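Local coordinates for tailspike protein (Siphovirus 9NA, PDB 3RIQ) that probably recognises the lipopolysaccharide of Salmonella as the phage receptor and cleaves it as an endorhamnosidase, as a trimer of right-handed beta-helices, at residues F42-A47 with D66-W71; P83-K88 with A146-N151; V456-C461 with I472-A477; S515-F520 with L527-K532. All blocks are in the same frame, centred on the assembly; numbering follows the deposited sequence.

How the contacts relate
The four contacts follow one another along the chain, and together they trace the long axis of the tailspike. Contacts 1 and 2 lie near the N-terminal end of the right-handed beta-helix, with centres about 8 Å apart. They touch directly, because strands 67-72 and 146-151 are neighbouring parallel strands of the beta-helix. Contacts 3 and 4 lie on the other side of the chain's centre, in antiparallel hairpins of two separate sheets, with centres about 24 Å apart. Contacts 1 and 4 are about 95 Å apart, centre to centre. The first two contacts touch no other subunit, whereas the last two help build the trimer interface.

Contact 1 of 4, residues F42-A47 with D66-W71; sequences FIDGEA and DGVLNW
The carbonyl O of Val-68 takes the backbone N-H of Gly-45 at 2.9 Å, in the carbonyl plane. Asp-44 takes the N-H of the same residue: Asp-44 OD1 accepts Val-68 N at 3.0 Å, on the anti side of the carboxylate and 27° out of its plane. Asp-44 CG stands anti to the backbone N (chi1 -179°), which carries OD1 over to the strand. Gly-45 sits in a type II turn from Ile-43 to Glu-46, with a positive phi that suits glycine. Further on, Asn-70 N donates to Glu-46 O at 2.9 Å, and Ala-47 pairs with Asn-70 in parallel register.

The Phe-42 ring packs on Leu-69 and also touches Met-85 of strand 79-87. Leu-69 CB sits over the ring centre, 3.8 Å from the centroid, as a CH-pi contact. The edge of the ring, at CE1, reaches Gly-67 O at 3.6 Å. Leu-69 CD1 then runs beside the aliphatic part of Glu-46. The carboxylate of Glu-46 turns back to Ile-43 N and also bonds Tyr-40. A water joins Phe-42 O to Asp-66 N.

This is a turn of the beta-helix stacking on the next coil. Side-chain and water bonds replace regular strand pairing where the turn leads into strand 46-49, while the aromatic ring adds an apolar contact beside them.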
loop_
_atom_site.group_PDB
_atom_site.type_symbol
_atom_site.label_atom_id
_atom_site.label_comp_id
_atom_site.label_asym_id
_atom_site.label_seq_id
_atom_site.Cartn_x
_atom_site.Cartn_y
_atom_site.Cartn_z
ATOM N N PHE A 42 0.927 -28.937 34.041
ATOM C CA PHE A 42 2.246 -29.533 33.749
ATOM C C PHE A 42 3.291 -29.074 34.722
ATOM O O PHE A 42 3.127 -28.032 35.388
ATOM C CB PHE A 42 2.679 -29.271 32.281
ATOM C CG PHE A 42 3.057 -27.839 31.975
ATOM C CD1 PHE A 42 4.383 -27.405 32.157
ATOM C CD2 PHE A 42 2.119 -26.954 31.462
ATOM C CE1 PHE A 42 4.780 -26.082 31.873
ATOM C CE2 PHE A 42 2.504 -25.629 31.145
ATOM C CZ PHE A 42 3.832 -25.191 31.353
ATOM N N ILE A 43 4.360 -29.861 34.803
ATOM C CA ILE A 43 5.480 -29.550 35.710
ATOM C C ILE A 43 6.628 -29.029 34.853
ATOM O O ILE A 43 6.802 -29.504 33.735
ATOM C CB ILE A 43 5.898 -30.807 36.586
ATOM C CG1 ILE A 43 6.911 -30.392 37.659
ATOM C CG2 ILE A 43 6.405 -32.003 35.693
ATOM C CD1 ILE A 43 7.073 -31.500 38.761
ATOM N N ASP A 44 7.379 -28.055 35.366
ATOM C CA ASP A 44 8.514 -27.495 34.634
ATOM C C ASP A 44 9.504 -28.590 34.218
ATOM O O ASP A 44 10.022 -29.339 35.076
ATOM C CB ASP A 44 9.222 -26.511 35.550
ATOM C CG ASP A 44 10.418 -25.835 34.880
ATOM O OD1 ASP A 44 10.437 -25.703 33.621
ATOM O OD2 ASP A 44 11.365 -25.476 35.634
ATOM N N GLY A 45 9.732 -28.717 32.904
ATOM C CA GLY A 45 10.644 -29.707 32.383
ATOM C C GLY A 45 9.963 -30.976 31.912
ATOM O O GLY A 45 10.631 -31.881 31.408
ATOM N N GLU A 46 8.644 -31.048 32.080
ATOM C CA GLU A 46 7.869 -32.197 31.612
ATOM C C GLU A 46 8.097 -32.400 30.115
ATOM O O GLU A 46 8.270 -31.431 29.358
ATOM C CB GLU A 46 6.348 -31.961 31.876
ATOM C CG GLU A 46 5.478 -33.194 31.527
ATOM C CD GLU A 46 4.057 -33.092 32.036
ATOM O OE1 GLU A 46 3.182 -33.777 31.445
ATOM O OE2 GLU A 46 3.821 -32.364 33.030
ATOM N N ALA A 47 8.100 -33.654 29.681
ATOM C CA ALA A 47 8.280 -33.955 28.272
ATOM C C ALA A 47 7.186 -34.912 27.810
ATOM O O ALA A 47 6.706 -35.787 28.577
ATOM C CB ALA A 47 9.649 -34.562 28.038
ATOM N N ASP A 66 4.217 -23.283 35.474
ATOM C CA ASP A 66 5.339 -22.349 35.485
ATOM C C ASP A 66 6.544 -23.075 34.912
ATOM O O ASP A 66 6.948 -24.118 35.445
ATOM C CB ASP A 66 5.677 -21.950 36.921
ATOM C CG ASP A 66 4.585 -21.168 37.588
ATOM O OD1 ASP A 66 3.858 -20.409 36.917
ATOM O OD2 ASP A 66 4.470 -21.321 38.815
ATOM N N GLY A 67 7.128 -22.555 33.848
ATOM C CA GLY A 67 8.263 -23.202 33.208
ATOM C C GLY A 67 7.893 -23.796 31.842
ATOM O O GLY A 67 6.995 -23.305 31.150
ATOM N N VAL A 68 8.604 -24.860 31.459
ATOM C CA VAL A 68 8.538 -25.383 30.103
ATOM C C VAL A 68 7.831 -26.740 30.011
ATOM O O VAL A 68 8.061 -27.634 30.838
ATOM C CB VAL A 68 9.978 -25.473 29.477
ATOM C CG1 VAL A 68 10.842 -26.527 30.168
ATOM C CG2 VAL A 68 9.908 -25.811 27.995
ATOM N N LEU A 69 7.001 -26.888 28.985
ATOM C CA LEU A 69 6.420 -28.195 28.606
ATOM C C LEU A 69 7.045 -28.560 27.237
ATOM O O LEU A 69 6.837 -27.847 26.240
ATOM C CB LEU A 69 4.890 -28.059 28.516
ATOM C CG LEU A 69 4.104 -29.272 27.974
ATOM C CD1 LEU A 69 4.369 -30.549 28.836
ATOM C CD2 LEU A 69 2.605 -28.940 27.997
ATOM N N ASN A 70 7.827 -29.638 27.184
ATOM C CA ASN A 70 8.512 -30.082 25.929
ATOM C C ASN A 70 7.669 -31.061 25.141
ATOM O O ASN A 70 7.164 -32.065 25.691
ATOM C CB ASN A 70 9.842 -30.775 26.275
ATOM C CG ASN A 70 10.785 -29.884 27.032
ATOM O OD1 ASN A 70 10.938 -29.984 28.271
ATOM N ND2 ASN A 70 11.450 -29.021 26.307
ATOM N N TRP A 71 7.519 -30.791 23.845
ATOM C CA TRP A 71 6.848 -31.701 22.918
ATOM C C TRP A 71 7.869 -32.232 21.931
ATOM O O TRP A 71 8.431 -31.472 21.106
ATOM C CB TRP A 71 5.715 -30.986 22.194
ATOM C CG TRP A 71 4.450 -30.828 23.014
ATOM C CD1 TRP A 71 4.273 -31.050 24.380
ATOM C CD2 TRP A 71 3.184 -30.429 22.508
ATOM N NE1 TRP A 71 2.948 -30.806 24.716
ATOM C CE2 TRP A 71 2.268 -30.419 23.591
ATOM C CE3 TRP A 71 2.722 -30.058 21.219
ATOM C CZ2 TRP A 71 0.904 -30.023 23.431
ATOM C CZ3 TRP A 71 1.389 -29.694 21.065
ATOM C CH2 TRP A 71 0.487 -29.679 22.170
HETATM O O HOH W 1 4.210 -25.887 36.877
#

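Contact 2 of 4, residues P83-K88 with A146-N151; sequences PHMHTK and ATLRVN
Met-85 reaches from strand 79-87 to strand 146-151 across the inside of the beta-helix. Its CB lies 3.6 Å from the carbonyl O of Ala-146 and 4.1 Å from Ala-146 CB. CG comes next, 4.1 Å from Leu-148 CB. SD rests against that same carbon at 3.8 Å. The methyl CE ends beside the backbone, 3.8 Å from Leu-148 N and close to Thr-147 C. The chain bends at both chi2 (-50°) and chi3 (-60°), and the two bends turn CE toward the backbone of strand 146-151 at Thr-147 and Leu-148. The side chains of Met-85 and Leu-148 cross at about a right angle.

At the other end, the methyl of Ala-146 sits 3.4 Å from His-86 O. The imidazole of His-86 is turned aside: ND1 donates to Thr-87 O at 2.8 Å, nearly in the ring plane and on a lone pair.

Around this pair, Tyr-168 packs on Met-85, while Leu-69, Trp-71 and Phe-158 pack on Leu-148. No hydrogen bond crosses between 83-88 and 146-151, and the two strands run 141° apart in direction. The chemistry is thus that of a hydrophobic interior: the bent thioether of Met-85 packs on Ala-146 and Leu-148 of a strand on another wall, in the next coil.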
loop_
_atom_site.group_PDB
_atom_site.type_symbol
_atom_site.label_atom_id
_atom_site.label_comp_id
_atom_site.label_asym_id
_atom_site.label_seq_id
_atom_site.Cartn_x
_atom_site.Cartn_y
_atom_site.Cartn_z
ATOM N N PRO A 83 -4.270 -24.250 20.915
ATOM C CA PRO A 83 -3.690 -24.442 22.238
ATOM C C PRO A 83 -3.651 -23.139 23.016
ATOM O O PRO A 83 -3.737 -22.061 22.437
ATOM C CB PRO A 83 -2.258 -24.865 21.911
ATOM C CG PRO A 83 -1.974 -24.174 20.596
ATOM C CD PRO A 83 -3.244 -24.254 19.851
ATOM N N HIS A 84 -3.542 -23.272 24.333
ATOM C CA HIS A 84 -3.473 -22.117 25.234
ATOM C C HIS A 84 -2.474 -22.377 26.359
ATOM O O HIS A 84 -2.697 -23.256 27.173
ATOM C CB HIS A 84 -4.860 -21.828 25.827
ATOM C CG HIS A 84 -4.948 -20.536 26.588
ATOM N ND1 HIS A 84 -5.990 -19.651 26.407
ATOM C CD2 HIS A 84 -4.157 -19.990 27.551
ATOM C CE1 HIS A 84 -5.823 -18.610 27.216
ATOM N NE2 HIS A 84 -4.732 -18.803 27.933
ATOM N N MET A 85 -1.386 -21.627 26.380
ATOM C CA MET A 85 -0.377 -21.715 27.427
ATOM C C MET A 85 -0.666 -20.684 28.511
ATOM O O MET A 85 -0.615 -19.496 28.253
ATOM C CB MET A 85 1.024 -21.488 26.855
ATOM C CG MET A 85 1.429 -22.447 25.771
ATOM S SD MET A 85 1.209 -24.199 26.128
ATOM C CE MET A 85 2.297 -24.377 27.597
ATOM N N HIS A 86 -0.965 -21.146 29.722
ATOM C CA HIS A 86 -1.339 -20.272 30.831
ATOM C C HIS A 86 -0.384 -20.432 32.031
ATOM O O HIS A 86 -0.164 -21.528 32.510
ATOM C CB HIS A 86 -2.772 -20.626 31.250
ATOM C CG HIS A 86 -3.472 -19.575 32.080
ATOM N ND1 HIS A 86 -3.002 -19.157 33.313
ATOM C CD2 HIS A 86 -4.649 -18.921 31.883
ATOM C CE1 HIS A 86 -3.831 -18.251 33.811
ATOM N NE2 HIS A 86 -4.847 -18.103 32.973
ATOM N N THR A 87 0.168 -19.341 32.520
ATOM C CA THR A 87 0.986 -19.386 33.722
ATOM C C THR A 87 0.254 -20.027 34.927
ATOM O O THR A 87 -0.993 -19.928 35.051
ATOM C CB THR A 87 1.478 -17.942 34.076
ATOM O OG1 THR A 87 2.458 -18.039 35.118
ATOM C CG2 THR A 87 0.310 -17.009 34.524
ATOM N N LYS A 88 1.001 -20.664 35.820
ATOM C CA LYS A 88 0.408 -21.131 37.070
ATOM C C LYS A 88 0.431 -19.995 38.117
ATOM O O LYS A 88 -0.604 -19.617 38.669
ATOM C CB LYS A 88 1.117 -22.404 37.559
ATOM C CG LYS A 88 0.582 -22.855 38.942
ATOM C CD LYS A 88 1.107 -24.241 39.372
ATOM C CE LYS A 88 2.651 -24.277 39.496
ATOM N NZ LYS A 88 3.223 -25.638 39.952
ATOM N N ALA A 146 4.355 -19.734 31.192
ATOM C CA ALA A 146 4.165 -21.068 30.613
ATOM C C ALA A 146 4.659 -21.054 29.168
ATOM O O ALA A 146 4.069 -20.370 28.306
ATOM C CB ALA A 146 2.669 -21.428 30.651
ATOM N N THR A 147 5.698 -21.844 28.895
ATOM C CA THR A 147 6.250 -21.959 27.537
ATOM C C THR A 147 6.109 -23.374 27.011
ATOM O O THR A 147 6.535 -24.350 27.673
ATOM C CB THR A 147 7.754 -21.553 27.556
ATOM O OG1 THR A 147 7.852 -20.232 28.099
ATOM C CG2 THR A 147 8.361 -21.554 26.164
ATOM N N LEU A 148 5.549 -23.486 25.807
ATOM C CA LEU A 148 5.559 -24.755 25.064
ATOM C C LEU A 148 6.828 -24.749 24.226
ATOM O O LEU A 148 7.033 -23.832 23.430
ATOM C CB LEU A 148 4.327 -24.822 24.123
ATOM C CG LEU A 148 4.127 -26.236 23.501
ATOM C CD1 LEU A 148 3.759 -27.279 24.587
ATOM C CD2 LEU A 148 3.096 -26.168 22.375
ATOM N N ARG A 149 7.657 -25.785 24.368
ATOM C CA ARG A 149 8.852 -25.935 23.546
ATOM C C ARG A 149 8.658 -27.152 22.659
ATOM O O ARG A 149 8.607 -28.299 23.158
ATOM C CB ARG A 149 10.095 -26.091 24.416
ATOM C CG ARG A 149 11.401 -26.053 23.610
ATOM C CD ARG A 149 12.624 -26.209 24.480
ATOM N NE ARG A 149 13.774 -25.584 23.814
ATOM C CZ ARG A 149 14.939 -25.351 24.408
ATOM N NH1 ARG A 149 15.144 -25.793 25.658
ATOM N NH2 ARG A 149 15.906 -24.701 23.754
ATOM N N VAL A 150 8.530 -26.909 21.353
ATOM C CA VAL A 150 8.374 -27.980 20.355
ATOM C C VAL A 150 9.769 -28.227 19.779
ATOM O O VAL A 150 10.360 -27.309 19.192
ATOM C CB VAL A 150 7.373 -27.573 19.269
ATOM C CG1 VAL A 150 7.341 -28.592 18.139
ATOM C CG2 VAL A 150 5.989 -27.358 19.866
ATOM N N ASN A 151 10.303 -29.439 19.978
ATOM C CA ASN A 151 11.684 -29.724 19.597
ATOM C C ASN A 151 11.789 -30.572 18.337
ATOM O O ASN A 151 11.149 -31.632 18.234
ATOM C CB ASN A 151 12.351 -30.483 20.749
ATOM C CG ASN A 151 12.410 -29.667 22.059
ATOM O OD1 ASN A 151 11.947 -30.116 23.146
ATOM N ND2 ASN A 151 12.973 -28.504 21.970
#

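Contact 3 of 4, residues V456-C461 with I472-A477; sequences VLTADC and IVKLSA
Val-456 and Ser-476 open an antiparallel beta hairpin of strands 455-461 and 470-479, and exchange two backbone bonds. Thr-458 with Lys-474 and Asp-460 with Ile-472 do the same, so all six N-H groups and six carbonyls of these three pairs are satisfied across the contact. The shortest is Thr-458 N to Lys-474 O at 2.8 Å. The intervening residues turn their backbones outward: Leu-457 and Ala-459 bond strand 438-444, and Val-473 and Leu-475 bond strand 482-489.

Leu-457 and Leu-475 share the face that meets the other subunits. They cross obliquely, with Leu-457 CB 4.0 Å from Leu-475 CD1. Leu-455 of the second subunit packs on Leu-457, and Val-473 of the third subunit packs on Leu-475. This apolar face is consistent with a part in holding the trimer together.

The reverse face is more polar. Ser-476 OG is satisfied by Arg-483, and Asp-460 OD2 by Gln-462. Lys-474 stretches out past Thr-458, with their CB atoms 4.0 Å apart, toward Asp-460. The direct salt bridge from NZ to Asp-460 OD1 is long, 3.5 Å, and weak as a hydrogen bond. A water closes the gap, donating to Asp-460 OD1 and accepting from Lys-474 NZ, at 2.6 Å from each.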
loop_
_atom_site.group_PDB
_atom_site.type_symbol
_atom_site.label_atom_id
_atom_site.label_comp_id
_atom_site.label_asym_id
_atom_site.label_seq_id
_atom_site.Cartn_x
_atom_site.Cartn_y
_atom_site.Cartn_z
ATOM N N VAL A 456 17.052 33.481 -5.546
ATOM C CA VAL A 456 15.720 33.582 -4.953
ATOM C C VAL A 456 14.825 34.429 -5.849
ATOM O O VAL A 456 15.180 35.576 -6.196
ATOM C CB VAL A 456 15.757 34.233 -3.546
ATOM C CG1 VAL A 456 14.347 34.311 -2.997
ATOM C CG2 VAL A 456 16.689 33.457 -2.593
ATOM N N LEU A 457 13.708 33.848 -6.277
ATOM C CA LEU A 457 12.659 34.535 -7.030
ATOM C C LEU A 457 11.449 34.721 -6.093
ATOM O O LEU A 457 10.944 33.740 -5.559
ATOM C CB LEU A 457 12.249 33.678 -8.235
ATOM C CG LEU A 457 11.099 34.159 -9.144
ATOM C CD1 LEU A 457 11.516 35.423 -9.952
ATOM C CD2 LEU A 457 10.611 33.038 -10.071
ATOM N N THR A 458 10.997 35.957 -5.903
ATOM C CA THR A 458 9.970 36.257 -4.900
ATOM C C THR A 458 8.729 36.854 -5.555
ATOM O O THR A 458 8.843 37.748 -6.420
ATOM C CB THR A 458 10.508 37.289 -3.872
ATOM O OG1 THR A 458 11.734 36.800 -3.302
ATOM C CG2 THR A 458 9.484 37.549 -2.767
ATOM N N ALA A 459 7.567 36.355 -5.153
ATOM C CA ALA A 459 6.264 36.949 -5.473
ATOM C C ALA A 459 5.784 37.583 -4.185
ATOM O O ALA A 459 5.547 36.862 -3.212
ATOM C CB ALA A 459 5.298 35.850 -5.862
ATOM N N ASP A 460 5.637 38.912 -4.157
ATOM C CA ASP A 460 5.276 39.575 -2.904
ATOM C C ASP A 460 3.966 40.320 -3.085
ATOM O O ASP A 460 3.933 41.354 -3.767
ATOM C CB ASP A 460 6.415 40.528 -2.490
ATOM C CG ASP A 460 6.158 41.223 -1.156
ATOM O OD1 ASP A 460 7.159 41.585 -0.496
ATOM O OD2 ASP A 460 4.984 41.413 -0.763
ATOM N N CYS A 461 2.890 39.815 -2.476
ATOM C CA CYS A 461 1.567 40.415 -2.645
ATOM C C CYS A 461 1.395 41.598 -1.717
ATOM O O CYS A 461 1.478 41.457 -0.498
ATOM C CB CYS A 461 0.469 39.386 -2.370
ATOM S SG CYS A 461 -1.210 40.097 -2.540
ATOM N N ILE A 472 4.768 42.859 -6.098
ATOM C CA ILE A 472 6.121 43.151 -6.552
ATOM C C ILE A 472 6.796 41.811 -6.860
ATOM O O ILE A 472 6.623 40.842 -6.105
ATOM C CB ILE A 472 6.927 43.917 -5.475
ATOM C CG1 ILE A 472 6.205 45.204 -5.064
ATOM C CG2 ILE A 472 8.310 44.261 -6.002
ATOM C CD1 ILE A 472 6.833 45.862 -3.813
ATOM N N VAL A 473 7.494 41.725 -8.003
ATOM C CA VAL A 473 8.284 40.525 -8.345
ATOM C C VAL A 473 9.766 40.863 -8.144
ATOM O O VAL A 473 10.205 41.971 -8.497
ATOM C CB VAL A 473 7.962 40.129 -9.790
ATOM C CG1 VAL A 473 8.989 39.103 -10.384
ATOM C CG2 VAL A 473 6.523 39.592 -9.860
ATOM N N LYS A 474 10.537 39.941 -7.593
ATOM C CA LYS A 474 11.941 40.182 -7.291
ATOM C C LYS A 474 12.757 38.979 -7.702
ATOM O O LYS A 474 12.262 37.830 -7.628
ATOM C CB LYS A 474 12.168 40.425 -5.795
ATOM C CG LYS A 474 11.241 41.434 -5.175
ATOM C CD LYS A 474 11.357 41.378 -3.659
ATOM C CE LYS A 474 10.381 42.346 -3.039
ATOM N NZ LYS A 474 10.391 42.335 -1.541
ATOM N N LEU A 475 14.011 39.207 -8.085
ATOM C CA LEU A 475 14.933 38.116 -8.412
ATOM C C LEU A 475 16.338 38.555 -8.036
ATOM O O LEU A 475 16.755 39.663 -8.420
ATOM C CB LEU A 475 14.865 37.766 -9.910
ATOM C CG LEU A 475 15.833 36.697 -10.450
ATOM C CD1 LEU A 475 15.617 35.332 -9.750
ATOM C CD2 LEU A 475 15.739 36.550 -12.002
ATOM N N SER A 476 17.064 37.736 -7.266
ATOM C CA SER A 476 18.385 38.166 -6.772
ATOM C C SER A 476 19.397 37.026 -6.719
ATOM O O SER A 476 19.025 35.844 -6.551
ATOM C CB SER A 476 18.282 38.824 -5.368
ATOM O OG SER A 476 17.864 37.834 -4.407
ATOM N N ALA A 477 20.655 37.400 -6.904
ATOM C CA ALA A 477 21.812 36.528 -6.699
ATOM C C ALA A 477 22.362 36.730 -5.277
ATOM O O ALA A 477 21.702 37.347 -4.436
ATOM C CB ALA A 477 22.915 36.839 -7.749
HETATM O O HOH W 2 9.411 40.218 -0.434
#

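Contact 4 of 4, residues S515-F520 with L527-K532; sequences SSIGFF and LRILAK
Phe-519 and Ile-529 lie side by side on one face of the hairpin, pointing the same way. Ile-529 CG1 comes obliquely to Phe-519 CE2 at 3.4 Å, and its CD1 lies near CE2 and CZ. Its other branch, CG2, fits against Ile-517 CB at 3.7 Å. Ile-529 thus fills the hollow between Ile-517 and Phe-519. Ala-531 is small, and Ile-517 CG2 rests on its methyl.

On the reverse face, Phe-520 folds over the partner strand. Its CG stands between the backbone N and the carbonyl carbon (chi1 68°), which brings the ring across to Arg-528. Arg-528 CB sits over the ring face, toward the rim, 3.9 Å from the centroid. The guanidinium continues beyond, its plane 77° from the ring.

Three antiparallel pairs bond both ways, and Ser-515 and Ser-516 both face Lys-532 in a G1 beta bulge. Strand 538-542 completes a three-stranded antiparallel sheet, which Ser-516 and Ile-517 extend to a strand of the third subunit. Ile-499 of the third subunit and Ile-517 of the second subunit pack on Phe-519. The face of Ile-517, Phe-519 and Ile-529 is apolar and is packed on by the neighbouring subunits, consistent with a part in trimer association.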
loop_
_atom_site.group_PDB
_atom_site.type_symbol
_atom_site.label_atom_id
_atom_site.label_comp_id
_atom_site.label_asym_id
_atom_site.label_seq_id
_atom_site.Cartn_x
_atom_site.Cartn_y
_atom_site.Cartn_z
ATOM N N SER A 515 26.704 41.728 -27.858
ATOM C CA SER A 515 25.439 42.450 -27.958
ATOM C C SER A 515 24.713 42.503 -26.617
ATOM O O SER A 515 23.539 42.096 -26.480
ATOM C CB SER A 515 24.572 41.891 -29.086
ATOM O OG SER A 515 23.647 42.868 -29.537
ATOM N N SER A 516 25.425 43.010 -25.624
ATOM C CA SER A 516 24.854 43.187 -24.277
ATOM C C SER A 516 25.452 44.421 -23.599
ATOM O O SER A 516 26.497 44.895 -24.007
ATOM C CB SER A 516 24.993 41.929 -23.406
ATOM O OG SER A 516 26.333 41.644 -23.050
ATOM N N ILE A 517 24.755 44.961 -22.598
ATOM C CA ILE A 517 25.202 46.161 -21.855
ATOM C C ILE A 517 25.089 45.972 -20.352
ATOM O O ILE A 517 24.334 45.112 -19.869
ATOM C CB ILE A 517 24.410 47.444 -22.294
ATOM C CG1 ILE A 517 22.912 47.317 -21.924
ATOM C CG2 ILE A 517 24.598 47.680 -23.823
ATOM C CD1 ILE A 517 22.125 48.615 -22.106
ATOM N N GLY A 518 25.836 46.783 -19.603
ATOM C CA GLY A 518 25.687 46.833 -18.143
ATOM C C GLY A 518 25.896 48.264 -17.712
ATOM O O GLY A 518 26.767 48.955 -18.255
ATOM N N PHE A 519 25.070 48.727 -16.772
ATOM C CA PHE A 519 25.240 50.059 -16.216
ATOM C C PHE A 519 26.203 50.041 -15.023
ATOM O O PHE A 519 26.311 49.052 -14.298
ATOM C CB PHE A 519 23.905 50.637 -15.747
ATOM C CG PHE A 519 22.943 50.990 -16.874
ATOM C CD1 PHE A 519 22.148 50.024 -17.503
ATOM C CD2 PHE A 519 22.818 52.323 -17.281
ATOM C CE1 PHE A 519 21.244 50.410 -18.530
ATOM C CE2 PHE A 519 21.919 52.696 -18.282
ATOM C CZ PHE A 519 21.149 51.735 -18.915
ATOM N N PHE A 520 26.903 51.150 -14.828
ATOM C CA PHE A 520 27.757 51.285 -13.661
ATOM C C PHE A 520 27.971 52.742 -13.308
ATOM O O PHE A 520 27.764 53.641 -14.139
ATOM C CB PHE A 520 29.116 50.588 -13.885
ATOM C CG PHE A 520 29.986 51.265 -14.918
ATOM C CD1 PHE A 520 29.846 50.971 -16.284
ATOM C CD2 PHE A 520 30.962 52.190 -14.514
ATOM C CE1 PHE A 520 30.687 51.609 -17.222
ATOM C CE2 PHE A 520 31.780 52.824 -15.435
ATOM C CZ PHE A 520 31.671 52.528 -16.777
ATOM N N LEU A 527 26.790 58.085 -14.065
ATOM C CA LEU A 527 26.172 56.876 -14.616
ATOM C C LEU A 527 26.649 56.644 -16.054
ATOM O O LEU A 527 26.626 57.569 -16.876
ATOM C CB LEU A 527 24.639 56.952 -14.563
ATOM C CG LEU A 527 23.899 55.669 -15.011
ATOM C CD1 LEU A 527 24.100 54.504 -14.031
ATOM C CD2 LEU A 527 22.409 55.930 -15.170
ATOM N N ARG A 528 27.081 55.409 -16.327
ATOM C CA ARG A 528 27.650 55.035 -17.604
ATOM C C ARG A 528 27.150 53.670 -18.019
ATOM O O ARG A 528 26.666 52.878 -17.179
ATOM C CB ARG A 528 29.178 54.992 -17.493
ATOM C CG ARG A 528 29.803 56.369 -17.319
ATOM C CD ARG A 528 31.306 56.299 -17.229
ATOM N NE ARG A 528 31.797 57.634 -16.902
ATOM C CZ ARG A 528 32.919 57.889 -16.237
ATOM N NH1 ARG A 528 33.697 56.894 -15.813
ATOM N NH2 ARG A 528 33.254 59.151 -15.980
ATOM N N ILE A 529 27.303 53.395 -19.316
ATOM C CA ILE A 529 26.929 52.105 -19.881
ATOM C C ILE A 529 28.170 51.503 -20.496
ATOM O O ILE A 529 28.770 52.133 -21.362
ATOM C CB ILE A 529 25.857 52.263 -20.990
ATOM C CG1 ILE A 529 24.583 52.928 -20.426
ATOM C CG2 ILE A 529 25.572 50.898 -21.684
ATOM C CD1 ILE A 529 23.578 53.344 -21.515
ATOM N N LEU A 530 28.556 50.301 -20.060
ATOM C CA LEU A 530 29.540 49.516 -20.813
ATOM C C LEU A 530 28.773 48.705 -21.855
ATOM O O LEU A 530 27.828 47.974 -21.510
ATOM C CB LEU A 530 30.310 48.588 -19.876
ATOM C CG LEU A 530 31.367 47.719 -20.552
ATOM C CD1 LEU A 530 32.534 48.554 -21.145
ATOM C CD2 LEU A 530 31.907 46.710 -19.561
ATOM N N ALA A 531 29.158 48.820 -23.125
ATOM C CA ALA A 531 28.457 48.096 -24.201
ATOM C C ALA A 531 29.395 47.128 -24.864
ATOM O O ALA A 531 30.442 47.548 -25.375
ATOM C CB ALA A 531 27.952 49.061 -25.223
ATOM N N LYS A 532 28.999 45.852 -24.891
ATOM C CA LYS A 532 29.716 44.836 -25.647
ATOM C C LYS A 532 28.996 44.675 -26.988
ATOM O O LYS A 532 27.891 44.157 -27.052
ATOM C CB LYS A 532 29.748 43.520 -24.856
ATOM C CG LYS A 532 30.700 42.464 -25.483
ATOM C CD LYS A 532 30.864 41.230 -24.600
ATOM C CE LYS A 532 31.934 40.275 -25.177
ATOM N NZ LYS A 532 32.306 39.159 -24.239
#